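Local coordinates for xylose isomerase-like TIM barrel domain-containing protein (Parabacteroides distasonis, PDB 4KW2) that is of uncharacterized function but adopts a xylose isomerase-like TIM barrel, the fold of a family that includes sugar isomerases and AP endonucleases, at residues K91-S99 with A113-E124; E52-G60 with T67-D75. All coordinates share one frame; numbering follows the deposited sequence.

From the N terminus, contact 2 comes first: strand 50-53 runs out into an extended loop that turns back on itself, and residues 52-60 pair with 67-75, which leads into helix 75-86. Only after this loop is closed does contact 1 open, where strand 91-98 pairs with strand 120-123 and the intervening helix 103-116 completes a beta-alpha-beta crossover. The two contacts therefore stand in series, neither nested nor crossed. They meet in the barrel sheet, since strands 50-53 and 91-98 are neighbours: Ala53 N lies 3.1 Å from Ala94 O, and Glu52 OE2 lies 2.7 Å from Thr122 OG1. Both also touch a second subunit.

Contact 1: residues K91-S99 with A113-E124; sequences KPIAFGVAS and AHKIGAHIVTVE
Pro92 lays its ring obliquely against Ile116, CG 4.0 Å from CG2, at the end of helix 103-116, where Gly117 closes a Schellman motif. Ile93 O next takes two N-H groups, His119 N from outside the carbonyl plane and Ile120 N almost straight on (169° at the oxygen), while Ile93 CD1 meets the edge of the His119 ring. The parallel ladder then begins with Ala94 beside Ile120. CG of Phe95 stands anti to the carbonyl carbon (chi1 -68°), which brings the ring to the helix end: Ile116 CG2 sits at its edge, 3.8 Å from CZ, and Ala118 CB approaches CD2 to 3.7 Å. Phe95 O receives Thr122 N at 2.9 Å. Thr122 OG1, hydrogen-bonded to Glu52, lies 3.1 Å from Gly96 CA, where a side chain would clash; the backbone angles themselves call for glycine. A cis peptide precedes Val97, and a beta bulge shifts the register so that Ala98 pairs with Val123. Ser99 OG donates to Glu124 O at 2.7 Å, in the carbonyl plane. This right-handed beta-alpha-beta unit of the TIM barrel has strands 50-53 and 143-146 as outer neighbours, helix 75-86 beside Pro92 and Ile116, and Phe109 of helix 103-116 over Ala98 and Val121.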
ATOM      1  N   LYS A  91     -16.051 -25.222  -1.051  1.00 32.71           N
ATOM      2  CA  LYS A  91     -15.235 -26.084  -0.185  1.00 34.37           C
ATOM      3  C   LYS A  91     -14.360 -25.216   0.714  1.00 32.84           C
ATOM      4  O   LYS A  91     -13.727 -24.277   0.226  1.00 31.24           O
ATOM      5  CB  LYS A  91     -14.327 -26.990  -1.018  1.00 39.80           C
ATOM      6  CG  LYS A  91     -15.047 -27.885  -2.013  1.00 44.82           C
ATOM      7  CD  LYS A  91     -15.588 -29.135  -1.344  1.00 51.83           C
ATOM      8  CE  LYS A  91     -15.959 -30.197  -2.368  1.00 56.61           C
ATOM      9  NZ  LYS A  91     -16.439 -31.438  -1.699  1.00 62.23           N
ATOM     10  N   PRO A  92     -14.307 -25.523   2.026  1.00 32.66           N
ATOM     11  CA  PRO A  92     -13.420 -24.786   2.922  1.00 31.79           C
ATOM     12  C   PRO A  92     -12.013 -25.346   2.800  1.00 31.68           C
ATOM     13  O   PRO A  92     -11.484 -25.912   3.748  1.00 33.15           O
ATOM     14  CB  PRO A  92     -14.018 -25.059   4.296  1.00 31.38           C
ATOM     15  CG  PRO A  92     -14.569 -26.440   4.162  1.00 33.92           C
ATOM     16  CD  PRO A  92     -15.075 -26.549   2.753  1.00 32.48           C
ATOM     17  N   ILE A  93     -11.426 -25.170   1.624  1.00 31.83           N
ATOM     18  CA  ILE A  93     -10.222 -25.893   1.215  1.00 33.26           C
ATOM     19  C   ILE A  93      -8.981 -25.480   2.007  1.00 32.49           C
ATOM     20  O   ILE A  93      -8.106 -26.309   2.260  1.00 32.03           O
ATOM     21  CB  ILE A  93      -9.967 -25.709  -0.304  1.00 36.44           C
ATOM     22  CG1 ILE A  93      -8.967 -26.736  -0.840  1.00 41.18           C
ATOM     23  CG2 ILE A  93      -9.507 -24.295  -0.637  1.00 36.54           C
ATOM     24  CD1 ILE A  93      -9.608 -28.059  -1.172  1.00 48.31           C
ATOM     25  N   ALA A  94      -8.908 -24.213   2.405  1.00 28.81           N
ATOM     26  CA  ALA A  94      -7.722 -23.717   3.083  1.00 28.56           C
ATOM     27  C   ALA A  94      -8.048 -22.793   4.242  1.00 28.16           C
ATOM     28  O   ALA A  94      -9.088 -22.142   4.263  1.00 26.86           O
ATOM     29  CB  ALA A  94      -6.815 -22.999   2.092  1.00 28.44           C
ATOM     30  N   PHE A  95      -7.138 -22.764   5.207  1.00 28.81           N
ATOM     31  CA  PHE A  95      -7.115 -21.746   6.231  1.00 30.67           C
ATOM     32  C   PHE A  95      -5.714 -21.160   6.287  1.00 30.01           C
ATOM     33  O   PHE A  95      -4.732 -21.871   6.102  1.00 31.14           O
ATOM     34  CB  PHE A  95      -7.496 -22.334   7.587  1.00 31.19           C
ATOM     35  CG  PHE A  95      -8.925 -22.762   7.668  1.00 32.96           C
ATOM     36  CD1 PHE A  95      -9.929 -21.826   7.841  1.00 32.95           C
ATOM     37  CD2 PHE A  95      -9.273 -24.097   7.557  1.00 37.34           C
ATOM     38  CE1 PHE A  95     -11.256 -22.213   7.906  1.00 35.04           C
ATOM     39  CE2 PHE A  95     -10.598 -24.489   7.620  1.00 38.19           C
ATOM     40  CZ  PHE A  95     -11.591 -23.545   7.794  1.00 34.80           C
ATOM     41  N   GLY A  96      -5.636 -19.864   6.551  1.00 28.86           N
ATOM     42  CA  GLY A  96      -4.362 -19.181   6.690  1.00 29.73           C
ATOM     43  C   GLY A  96      -4.556 -17.709   6.406  1.00 29.89           C
ATOM     44  O   GLY A  96      -5.655 -17.312   6.017  1.00 28.83           O
ATOM     45  N   VAL A  97      -3.512 -16.892   6.583  1.00 28.25           N
ATOM     46  CA  VAL A  97      -2.157 -17.368   6.880  1.00 28.34           C
ATOM     47  C   VAL A  97      -1.886 -17.410   8.390  1.00 28.58           C
ATOM     48  O   VAL A  97      -2.001 -16.401   9.091  1.00 25.40           O
ATOM     49  CB  VAL A  97      -1.091 -16.488   6.194  1.00 27.41           C
ATOM     50  CG1 VAL A  97       0.307 -17.043   6.433  1.00 28.45           C
ATOM     51  CG2 VAL A  97      -1.373 -16.373   4.702  1.00 28.59           C
ATOM     52  N   ALA A  98      -1.492 -18.577   8.879  1.00 28.71           N
ATOM     53  CA  ALA A  98      -1.182 -18.741  10.290  1.00 29.79           C
ATOM     54  C   ALA A  98       0.317 -18.568  10.529  1.00 31.42           C
ATOM     55  O   ALA A  98       1.141 -19.111   9.799  1.00 30.38           O
ATOM     56  CB  ALA A  98      -1.657 -20.097  10.778  1.00 29.78           C
ATOM     57  N   SER A  99       0.653 -17.799  11.558  1.00 34.16           N
ATOM     58  CA  SER A  99       2.038 -17.503  11.893  1.00 34.27           C
ATOM     59  C   SER A  99       2.202 -17.593  13.406  1.00 33.02           C
ATOM     60  O   SER A  99       2.648 -16.647  14.056  1.00 35.95           O
ATOM     61  CB  SER A  99       2.410 -16.110  11.379  1.00 35.00           C
ATOM     62  OG  SER A  99       3.800 -15.858  11.504  1.00 35.73           O
ATOM     63  N   ALA A 113      -8.398 -27.375  11.220  1.00 33.82           N
ATOM     64  CA  ALA A 113      -8.400 -27.504   9.764  1.00 33.86           C
ATOM     65  C   ALA A 113      -8.920 -28.873   9.333  1.00 34.46           C
ATOM     66  O   ALA A 113      -9.760 -28.973   8.438  1.00 35.83           O
ATOM     67  CB  ALA A 113      -7.005 -27.271   9.208  1.00 33.64           C
ATOM     68  N   HIS A 114      -8.416 -29.919   9.973  1.00 36.59           N
ATOM     69  CA  HIS A 114      -8.837 -31.287   9.683  1.00 40.12           C
ATOM     70  C   HIS A 114     -10.311 -31.499  10.013  1.00 41.13           C
ATOM     71  O   HIS A 114     -11.046 -32.110   9.244  1.00 40.43           O
ATOM     72  CB  HIS A 114      -7.987 -32.273  10.482  1.00 43.42           C
ATOM     73  CG  HIS A 114      -8.403 -33.701  10.318  1.00 47.73           C
ATOM     74  ND1 HIS A 114      -7.992 -34.477   9.256  1.00 50.42           N
ATOM     75  CD2 HIS A 114      -9.196 -34.491  11.079  1.00 48.27           C
ATOM     76  CE1 HIS A 114      -8.514 -35.685   9.369  1.00 49.22           C
ATOM     77  NE2 HIS A 114      -9.249 -35.720  10.465  1.00 49.25           N
ATOM     78  N   LYS A 115     -10.738 -30.982  11.158  1.00 40.85           N
ATOM     79  CA  LYS A 115     -12.115 -31.136  11.608  1.00 42.83           C
ATOM     80  C   LYS A 115     -13.105 -30.469  10.643  1.00 41.00           C
ATOM     81  O   LYS A 115     -14.182 -31.001  10.393  1.00 44.41           O
ATOM     82  CB  LYS A 115     -12.266 -30.569  13.026  1.00 47.77           C
ATOM     83  CG  LYS A 115     -13.580 -30.916  13.709  1.00 53.19           C
ATOM     84  CD  LYS A 115     -13.451 -30.976  15.229  1.00 59.46           C
ATOM     85  CE  LYS A 115     -13.006 -29.650  15.841  1.00 63.81           C
ATOM     86  NZ  LYS A 115     -11.551 -29.578  16.172  1.00 63.05           N
ATOM     87  N   ILE A 116     -12.740 -29.315  10.100  1.00 38.99           N
ATOM     88  CA  ILE A 116     -13.603 -28.603   9.154  1.00 38.00           C
ATOM     89  C   ILE A 116     -13.500 -29.207   7.748  1.00 36.62           C
ATOM     90  O   ILE A 116     -14.391 -29.034   6.922  1.00 34.70           O
ATOM     91  CB  ILE A 116     -13.281 -27.092   9.138  1.00 35.84           C
ATOM     92  CG1 ILE A 116     -13.547 -26.491  10.524  1.00 37.23           C
ATOM     93  CG2 ILE A 116     -14.103 -26.356   8.087  1.00 34.30           C
ATOM     94  CD1 ILE A 116     -14.971 -26.670  11.024  1.00 38.25           C
ATOM     95  N   GLY A 117     -12.414 -29.925   7.491  1.00 36.22           N
ATOM     96  CA  GLY A 117     -12.245 -30.630   6.230  1.00 37.22           C
ATOM     97  C   GLY A 117     -11.424 -29.861   5.220  1.00 35.10           C
ATOM     98  O   GLY A 117     -11.574 -30.067   4.025  1.00 39.08           O
ATOM     99  N   ALA A 118     -10.554 -28.977   5.693  1.00 35.19           N
ATOM    100  CA  ALA A 118      -9.614 -28.303   4.814  1.00 34.99           C
ATOM    101  C   ALA A 118      -8.584 -29.309   4.319  1.00 37.27           C
ATOM    102  O   ALA A 118      -8.279 -30.288   5.008  1.00 39.34           O
ATOM    103  CB  ALA A 118      -8.935 -27.153   5.539  1.00 32.94           C
ATOM    104  N   HIS A 119      -8.071 -29.075   3.115  1.00 39.04           N
ATOM    105  CA  HIS A 119      -7.001 -29.901   2.548  1.00 40.90           C
ATOM    106  C   HIS A 119      -5.655 -29.180   2.572  1.00 39.41           C
ATOM    107  O   HIS A 119      -4.620 -29.812   2.415  1.00 42.11           O
ATOM    108  CB  HIS A 119      -7.345 -30.325   1.118  1.00 44.06           C
ATOM    109  CG  HIS A 119      -8.471 -31.310   1.036  1.00 53.52           C
ATOM    110  ND1 HIS A 119      -8.448 -32.521   1.694  1.00 60.84           N
ATOM    111  CD2 HIS A 119      -9.647 -31.270   0.367  1.00 61.60           C
ATOM    112  CE1 HIS A 119      -9.564 -33.179   1.442  1.00 63.21           C
ATOM    113  NE2 HIS A 119     -10.308 -32.443   0.638  1.00 65.19           N
ATOM    114  N   ILE A 120      -5.669 -27.864   2.775  1.00 38.62           N
ATOM    115  CA  ILE A 120      -4.450 -27.065   2.773  1.00 39.54           C
ATOM    116  C   ILE A 120      -4.490 -26.051   3.905  1.00 38.00           C
ATOM    117  O   ILE A 120      -5.549 -25.559   4.271  1.00 37.62           O
ATOM    118  CB  ILE A 120      -4.276 -26.275   1.453  1.00 43.76           C
ATOM    119  CG1 ILE A 120      -4.522 -27.172   0.235  1.00 47.13           C
ATOM    120  CG2 ILE A 120      -2.881 -25.661   1.381  1.00 46.39           C
ATOM    121  CD1 ILE A 120      -4.471 -26.445  -1.093  1.00 49.04           C
ATOM    122  N   VAL A 121      -3.326 -25.733   4.451  1.00 36.61           N
ATOM    123  CA  VAL A 121      -3.195 -24.569   5.311  1.00 35.37           C
ATOM    124  C   VAL A 121      -2.023 -23.744   4.802  1.00 35.48           C
ATOM    125  O   VAL A 121      -0.998 -24.299   4.399  1.00 35.24           O
ATOM    126  CB  VAL A 121      -3.008 -24.942   6.801  1.00 35.25           C
ATOM    127  CG1 VAL A 121      -4.239 -25.665   7.328  1.00 34.63           C
ATOM    128  CG2 VAL A 121      -1.767 -25.796   7.022  1.00 35.52           C
ATOM    129  N   THR A 122      -2.196 -22.426   4.781  1.00 32.81           N
ATOM    130  CA  THR A 122      -1.115 -21.514   4.442  1.00 32.96           C
ATOM    131  C   THR A 122      -0.537 -20.967   5.738  1.00 30.28           C
ATOM    132  O   THR A 122      -1.280 -20.604   6.655  1.00 27.44           O
ATOM    133  CB  THR A 122      -1.582 -20.371   3.528  1.00 32.24           C
ATOM    134  OG1 THR A 122      -2.743 -19.754   4.083  1.00 37.13           O
ATOM    135  CG2 THR A 122      -1.924 -20.903   2.156  1.00 33.67           C
ATOM    136  N   VAL A 123       0.792 -20.929   5.806  1.00 30.44           N
ATOM    137  CA  VAL A 123       1.509 -20.681   7.050  1.00 31.43           C
ATOM    138  C   VAL A 123       2.778 -19.863   6.829  1.00 33.84           C
ATOM    139  O   VAL A 123       3.396 -19.927   5.771  1.00 33.21           O
ATOM    140  CB  VAL A 123       1.889 -22.007   7.752  1.00 30.53           C
ATOM    141  CG1 VAL A 123       0.659 -22.872   7.970  1.00 28.93           C
ATOM    142  CG2 VAL A 123       2.934 -22.782   6.956  1.00 31.58           C
ATOM    143  N   GLU A 124       3.157 -19.104   7.852  1.00 38.91           N
ATOM    144  CA  GLU A 124       4.362 -18.284   7.834  1.00 41.90           C
ATOM    145  C   GLU A 124       5.130 -18.559   9.123  1.00 40.64           C
ATOM    146  O   GLU A 124       5.018 -17.799  10.084  1.00 41.72           O
ATOM    147  CB  GLU A 124       3.992 -16.801   7.711  1.00 47.54           C
ATOM    148  CG  GLU A 124       5.181 -15.850   7.606  1.00 54.36           C
ATOM    149  CD  GLU A 124       4.791 -14.441   7.185  1.00 57.03           C
ATOM    150  OE1 GLU A 124       3.839 -14.281   6.393  1.00 63.23           O
ATOM    151  OE2 GLU A 124       5.450 -13.485   7.643  1.00 60.18           O
TER

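Contact 2: residues E52-G60 with T67-D75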
ATOM      1  N   GLU A  52     -10.154 -19.660   1.063  1.00 29.23           N
ATOM      2  CA  GLU A  52      -9.059 -19.640   2.031  1.00 30.27           C
ATOM      3  C   GLU A  52      -9.455 -18.646   3.117  1.00 30.22           C
ATOM      4  O   GLU A  52      -9.457 -17.433   2.885  1.00 31.07           O
ATOM      5  CB  GLU A  52      -7.745 -19.213   1.374  1.00 31.29           C
ATOM      6  CG  GLU A  52      -6.596 -19.012   2.362  1.00 33.32           C
ATOM      7  CD  GLU A  52      -5.271 -18.692   1.692  1.00 39.23           C
ATOM      8  OE1 GLU A  52      -5.192 -18.773   0.444  1.00 39.21           O
ATOM      9  OE2 GLU A  52      -4.300 -18.357   2.415  1.00 40.26           O
ATOM     10  N   ALA A  53      -9.797 -19.158   4.297  1.00 29.30           N
ATOM     11  CA  ALA A  53     -10.372 -18.318   5.338  1.00 28.27           C
ATOM     12  C   ALA A  53      -9.355 -17.890   6.399  1.00 27.43           C
ATOM     13  O   ALA A  53      -8.553 -18.695   6.880  1.00 27.86           O
ATOM     14  CB  ALA A  53     -11.556 -19.012   5.980  1.00 28.62           C
ATOM     15  N   PHE A  54      -9.409 -16.607   6.747  1.00 26.22           N
ATOM     16  CA  PHE A  54      -8.608 -16.040   7.817  1.00 26.62           C
ATOM     17  C   PHE A  54      -9.420 -16.057   9.113  1.00 29.44           C
ATOM     18  O   PHE A  54     -10.650 -15.888   9.098  1.00 29.41           O
ATOM     19  CB  PHE A  54      -8.180 -14.605   7.475  1.00 26.91           C
ATOM     20  CG  PHE A  54      -9.278 -13.589   7.647  1.00 27.93           C
ATOM     21  CD1 PHE A  54     -10.215 -13.375   6.639  1.00 27.54           C
ATOM     22  CD2 PHE A  54      -9.395 -12.871   8.820  1.00 26.59           C
ATOM     23  CE1 PHE A  54     -11.243 -12.462   6.808  1.00 28.34           C
ATOM     24  CE2 PHE A  54     -10.420 -11.953   8.992  1.00 26.92           C
ATOM     25  CZ  PHE A  54     -11.342 -11.747   7.983  1.00 26.33           C
ATOM     26  N   PHE A  55      -8.723 -16.229  10.231  1.00 29.17           N
ATOM     27  CA  PHE A  55      -9.349 -16.332  11.545  1.00 26.99           C
ATOM     28  C   PHE A  55      -9.757 -14.974  12.112  1.00 26.43           C
ATOM     29  O   PHE A  55      -9.229 -13.923  11.723  1.00 23.58           O
ATOM     30  CB  PHE A  55      -8.391 -17.007  12.530  1.00 27.27           C
ATOM     31  CG  PHE A  55      -8.359 -18.512  12.450  1.00 26.72           C
ATOM     32  CD1 PHE A  55      -8.885 -19.203  11.367  1.00 27.97           C
ATOM     33  CD2 PHE A  55      -7.758 -19.239  13.469  1.00 27.80           C
ATOM     34  CE1 PHE A  55      -8.839 -20.587  11.318  1.00 27.40           C
ATOM     35  CE2 PHE A  55      -7.708 -20.617  13.425  1.00 28.94           C
ATOM     36  CZ  PHE A  55      -8.243 -21.293  12.342  1.00 28.59           C
ATOM     37  N   PHE A  56     -10.700 -15.045  13.049  1.00 27.48           N
ATOM     38  CA  PHE A  56     -11.250 -13.917  13.813  1.00 27.93           C
ATOM     39  C   PHE A  56     -12.289 -13.087  13.067  1.00 29.51           C
ATOM     40  O   PHE A  56     -12.734 -12.058  13.569  1.00 31.38           O
ATOM     41  CB  PHE A  56     -10.143 -13.057  14.438  1.00 27.78           C
ATOM     42  CG  PHE A  56      -9.205 -13.849  15.312  1.00 28.66           C
ATOM     43  CD1 PHE A  56      -9.648 -14.377  16.515  1.00 29.06           C
ATOM     44  CD2 PHE A  56      -7.892 -14.097  14.917  1.00 28.69           C
ATOM     45  CE1 PHE A  56      -8.800 -15.126  17.318  1.00 30.29           C
ATOM     46  CE2 PHE A  56      -7.039 -14.839  15.720  1.00 29.48           C
ATOM     47  CZ  PHE A  56      -7.493 -15.356  16.920  1.00 29.88           C
ATOM     48  N   GLN A  57     -12.716 -13.561  11.900  1.00 28.74           N
ATOM     49  CA  GLN A  57     -13.881 -12.985  11.239  1.00 29.05           C
ATOM     50  C   GLN A  57     -15.145 -13.445  11.961  1.00 28.90           C
ATOM     51  O   GLN A  57     -15.302 -14.636  12.251  1.00 27.80           O
ATOM     52  CB  GLN A  57     -13.954 -13.417   9.773  1.00 28.56           C
ATOM     53  CG  GLN A  57     -14.953 -12.604   8.961  1.00 29.65           C
ATOM     54  CD  GLN A  57     -14.955 -12.958   7.486  1.00 28.48           C
ATOM     55  OE1 GLN A  57     -14.662 -14.088   7.105  1.00 31.47           O
ATOM     56  NE2 GLN A  57     -15.284 -11.988   6.648  1.00 28.93           N
ATOM     57  N   GLU A  58     -16.042 -12.502  12.234  1.00 28.10           N
ATOM     58  CA  GLU A  58     -17.366 -12.823  12.748  1.00 31.00           C
ATOM     59  C   GLU A  58     -18.036 -13.807  11.788  1.00 29.11           C
ATOM     60  O   GLU A  58     -18.011 -13.622  10.572  1.00 28.09           O
ATOM     61  CB  GLU A  58     -18.201 -11.546  12.878  1.00 34.30           C
ATOM     62  CG  GLU A  58     -19.671 -11.746  13.248  1.00 39.02           C
ATOM     63  CD  GLU A  58     -19.909 -11.894  14.743  1.00 46.17           C
ATOM     64  OE1 GLU A  58     -18.928 -12.094  15.501  1.00 52.04           O
ATOM     65  OE2 GLU A  58     -21.090 -11.817  15.156  1.00 42.45           O
ATOM     66  N   LEU A  59     -18.624 -14.863  12.335  1.00 29.34           N
ATOM     67  CA  LEU A  59     -19.234 -15.894  11.498  1.00 29.13           C
ATOM     68  C   LEU A  59     -20.538 -15.389  10.889  1.00 28.76           C
ATOM     69  O   LEU A  59     -20.712 -15.448   9.680  1.00 29.08           O
ATOM     70  CB  LEU A  59     -19.470 -17.182  12.292  1.00 29.59           C
ATOM     71  CG  LEU A  59     -18.243 -17.958  12.789  1.00 29.83           C
ATOM     72  CD1 LEU A  59     -18.688 -19.249  13.468  1.00 29.58           C
ATOM     73  CD2 LEU A  59     -17.282 -18.283  11.654  1.00 30.44           C
ATOM     74  N   GLY A  60     -21.435 -14.869  11.727  1.00 29.24           N
ATOM     75  CA  GLY A  60     -22.739 -14.389  11.273  1.00 29.26           C
ATOM     76  C   GLY A  60     -23.799 -15.478  11.341  1.00 30.24           C
ATOM     77  O   GLY A  60     -23.478 -16.651  11.519  1.00 30.41           O
ATOM     78  N   THR A  67     -19.658 -14.744  17.730  1.00 37.80           N
ATOM     79  CA  THR A  67     -18.909 -15.975  17.500  1.00 37.86           C
ATOM     80  C   THR A  67     -18.022 -15.747  16.286  1.00 34.30           C
ATOM     81  O   THR A  67     -18.525 -15.385  15.225  1.00 35.64           O
ATOM     82  CB  THR A  67     -19.832 -17.177  17.261  1.00 38.49           C
ATOM     83  OG1 THR A  67     -20.744 -17.298  18.353  1.00 42.19           O
ATOM     84  CG2 THR A  67     -19.017 -18.462  17.153  1.00 39.56           C
ATOM     85  N   TYR A  68     -16.713 -15.949  16.453  1.00 31.82           N
ATOM     86  CA  TYR A  68     -15.756 -15.697  15.374  0.60 31.38           C
ATOM     87  C   TYR A  68     -15.021 -16.966  14.953  1.00 28.95           C
ATOM     88  O   TYR A  68     -15.021 -17.967  15.666  1.00 28.25           O
ATOM     89  CB  TYR A  68     -14.766 -14.572  15.745  0.60 31.87           C
ATOM     90  CG  TYR A  68     -14.063 -14.706  17.084  0.60 31.11           C
ATOM     91  CD1 TYR A  68     -13.001 -15.589  17.255  0.60 31.64           C
ATOM     92  CD2 TYR A  68     -14.440 -13.919  18.172  0.60 32.38           C
ATOM     93  CE1 TYR A  68     -12.354 -15.705  18.479  0.60 32.31           C
ATOM     94  CE2 TYR A  68     -13.799 -14.030  19.396  0.60 31.75           C
ATOM     95  CZ  TYR A  68     -12.757 -14.922  19.542  0.60 30.88           C
ATOM     96  OH  TYR A  68     -12.116 -15.029  20.749  0.60 31.08           O
ATOM     97  N   LEU A  69     -14.406 -16.925  13.773  1.00 28.59           N
ATOM     98  CA  LEU A  69     -13.678 -18.077  13.257  1.00 26.92           C
ATOM     99  C   LEU A  69     -12.370 -18.234  14.021  1.00 29.18           C
ATOM    100  O   LEU A  69     -11.529 -17.336  14.028  1.00 29.69           O
ATOM    101  CB  LEU A  69     -13.387 -17.926  11.764  1.00 28.58           C
ATOM    102  CG  LEU A  69     -12.676 -19.102  11.076  1.00 28.40           C
ATOM    103  CD1 LEU A  69     -13.468 -20.395  11.204  1.00 31.12           C
ATOM    104  CD2 LEU A  69     -12.420 -18.793   9.614  1.00 29.05           C
ATOM    105  N   ASN A  70     -12.212 -19.376  14.678  1.00 28.60           N
ATOM    106  CA  ASN A  70     -10.987 -19.688  15.384  1.00 27.19           C
ATOM    107  C   ASN A  70     -11.021 -21.165  15.694  1.00 28.52           C
ATOM    108  O   ASN A  70     -12.074 -21.794  15.593  1.00 26.71           O
ATOM    109  CB  ASN A  70     -10.884 -18.863  16.667  1.00 27.95           C
ATOM    110  CG  ASN A  70      -9.503 -18.918  17.299  1.00 28.75           C
ATOM    111  OD1 ASN A  70      -8.510 -19.280  16.657  1.00 30.84           O
ATOM    112  ND2 ASN A  70      -9.436 -18.560  18.567  1.00 27.22           N
ATOM    113  N   TYR A  71      -9.879 -21.721  16.078  1.00 29.90           N
ATOM    114  CA  TYR A  71      -9.765 -23.160  16.260  1.00 32.43           C
ATOM    115  C   TYR A  71     -10.460 -23.693  17.520  1.00 34.88           C
ATOM    116  O   TYR A  71     -10.460 -24.899  17.758  1.00 33.00           O
ATOM    117  CB  TYR A  71      -8.297 -23.610  16.189  1.00 32.54           C
ATOM    118  CG  TYR A  71      -7.321 -22.922  17.132  1.00 33.22           C
ATOM    119  CD1 TYR A  71      -7.625 -22.726  18.477  1.00 33.99           C
ATOM    120  CD2 TYR A  71      -6.071 -22.512  16.680  1.00 32.65           C
ATOM    121  CE1 TYR A  71      -6.724 -22.120  19.330  1.00 34.12           C
ATOM    122  CE2 TYR A  71      -5.164 -21.904  17.527  1.00 33.82           C
ATOM    123  CZ  TYR A  71      -5.498 -21.714  18.851  1.00 34.83           C
ATOM    124  OH  TYR A  71      -4.602 -21.126  19.709  1.00 36.56           O
ATOM    125  N   ASP A  72     -11.062 -22.801  18.303  1.00 34.90           N
ATOM    126  CA  ASP A  72     -11.770 -23.171  19.530  1.00 35.98           C
ATOM    127  C   ASP A  72     -13.270 -23.437  19.325  1.00 38.85           C
ATOM    128  O   ASP A  72     -13.996 -23.635  20.299  1.00 39.60           O
ATOM    129  CB  ASP A  72     -11.580 -22.074  20.595  1.00 38.00           C
ATOM    130  CG  ASP A  72     -12.215 -20.739  20.198  1.00 41.44           C
ATOM    131  OD1 ASP A  72     -12.657 -20.577  19.040  1.00 46.76           O
ATOM    132  OD2 ASP A  72     -12.269 -19.836  21.050  1.00 49.54           O
ATOM    133  N   LEU A  73     -13.745 -23.433  18.081  1.00 36.94           N
ATOM    134  CA  LEU A  73     -15.170 -23.671  17.818  1.00 39.89           C
ATOM    135  C   LEU A  73     -15.621 -25.045  18.316  1.00 38.21           C
ATOM    136  O   LEU A  73     -14.940 -26.042  18.097  1.00 38.62           O
ATOM    137  CB  LEU A  73     -15.487 -23.559  16.320  1.00 39.74           C
ATOM    138  CG  LEU A  73     -15.439 -22.172  15.689  1.00 40.51           C
ATOM    139  CD1 LEU A  73     -15.680 -22.280  14.191  1.00 41.60           C
ATOM    140  CD2 LEU A  73     -16.454 -21.240  16.330  1.00 42.05           C
ATOM    141  N   SER A  74     -16.782 -25.090  18.962  1.00 37.26           N
ATOM    142  CA  SER A  74     -17.362 -26.348  19.431  1.00 39.17           C
ATOM    143  C   SER A  74     -17.614 -27.311  18.277  1.00 40.52           C
ATOM    144  O   SER A  74     -17.717 -26.902  17.123  1.00 41.35           O
ATOM    145  CB  SER A  74     -18.684 -26.087  20.151  1.00 38.98           C
ATOM    146  OG  SER A  74     -19.672 -25.622  19.242  1.00 40.85           O
ATOM    147  N   ASP A  75     -17.735 -28.593  18.601  1.00 45.00           N
ATOM    148  CA  ASP A  75     -18.038 -29.609  17.598  1.00 46.40           C
ATOM    149  C   ASP A  75     -19.339 -29.290  16.862  1.00 44.14           C
ATOM    150  O   ASP A  75     -19.424 -29.465  15.651  1.00 45.44           O
ATOM    151  CB  ASP A  75     -18.122 -30.997  18.243  1.00 50.76           C
ATOM    152  CG  ASP A  75     -16.768 -31.507  18.729  1.00 57.48           C
ATOM    153  OD1 ASP A  75     -15.725 -31.180  18.114  1.00 59.70           O
ATOM    154  OD2 ASP A  75     -16.751 -32.249  19.731  1.00 63.76           O
TER
HETATM  155  O   HOH W   1     -21.358 -14.691  14.555  1.00 28.93           O
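Leu69 fills the tight part of the contact, its CD2 3.7 Å from Ala53 CB and its CG 3.8 Å from Phe55 CD1. The Phe55 ring crosses Leu69 at about a right angle and takes Asn70 CA over one face, 4.0 Å from the ring centroid. Leu59 closes the other flank: CD2 rests on Leu69 CB, and CD1 meets Leu73 CD2 tip to tip. Three backbone bonds join the segments: Phe56 N to Leu69 O, Leu69 N to Gln57 O at 2.9 Å, and, at the water end, Leu59 N to Thr67 O at 171°. In the conformer given for Tyr68, one of two, its ring lies side by side with Phe56, planes 49° apart; Ile220 and Leu221 of the second subunit pack on them. The looser end is the partly exposed one, where a water accepts from Gly60 N and donates to Thr67 O at 3.0 Å. Glu58, bent at chi2 (84°), curls back beside Thr67. Backbone bonds and apolar contacts hold the loop inside; a water bridges the outer end, and the Glu58 carboxylate accepts from Glu66 N just before Thr67. The buried amide of Asn70 is shared, OD1 weakly bonded to Tyr71 N of its own turn and ND2 to Gly219 O of the second subunit.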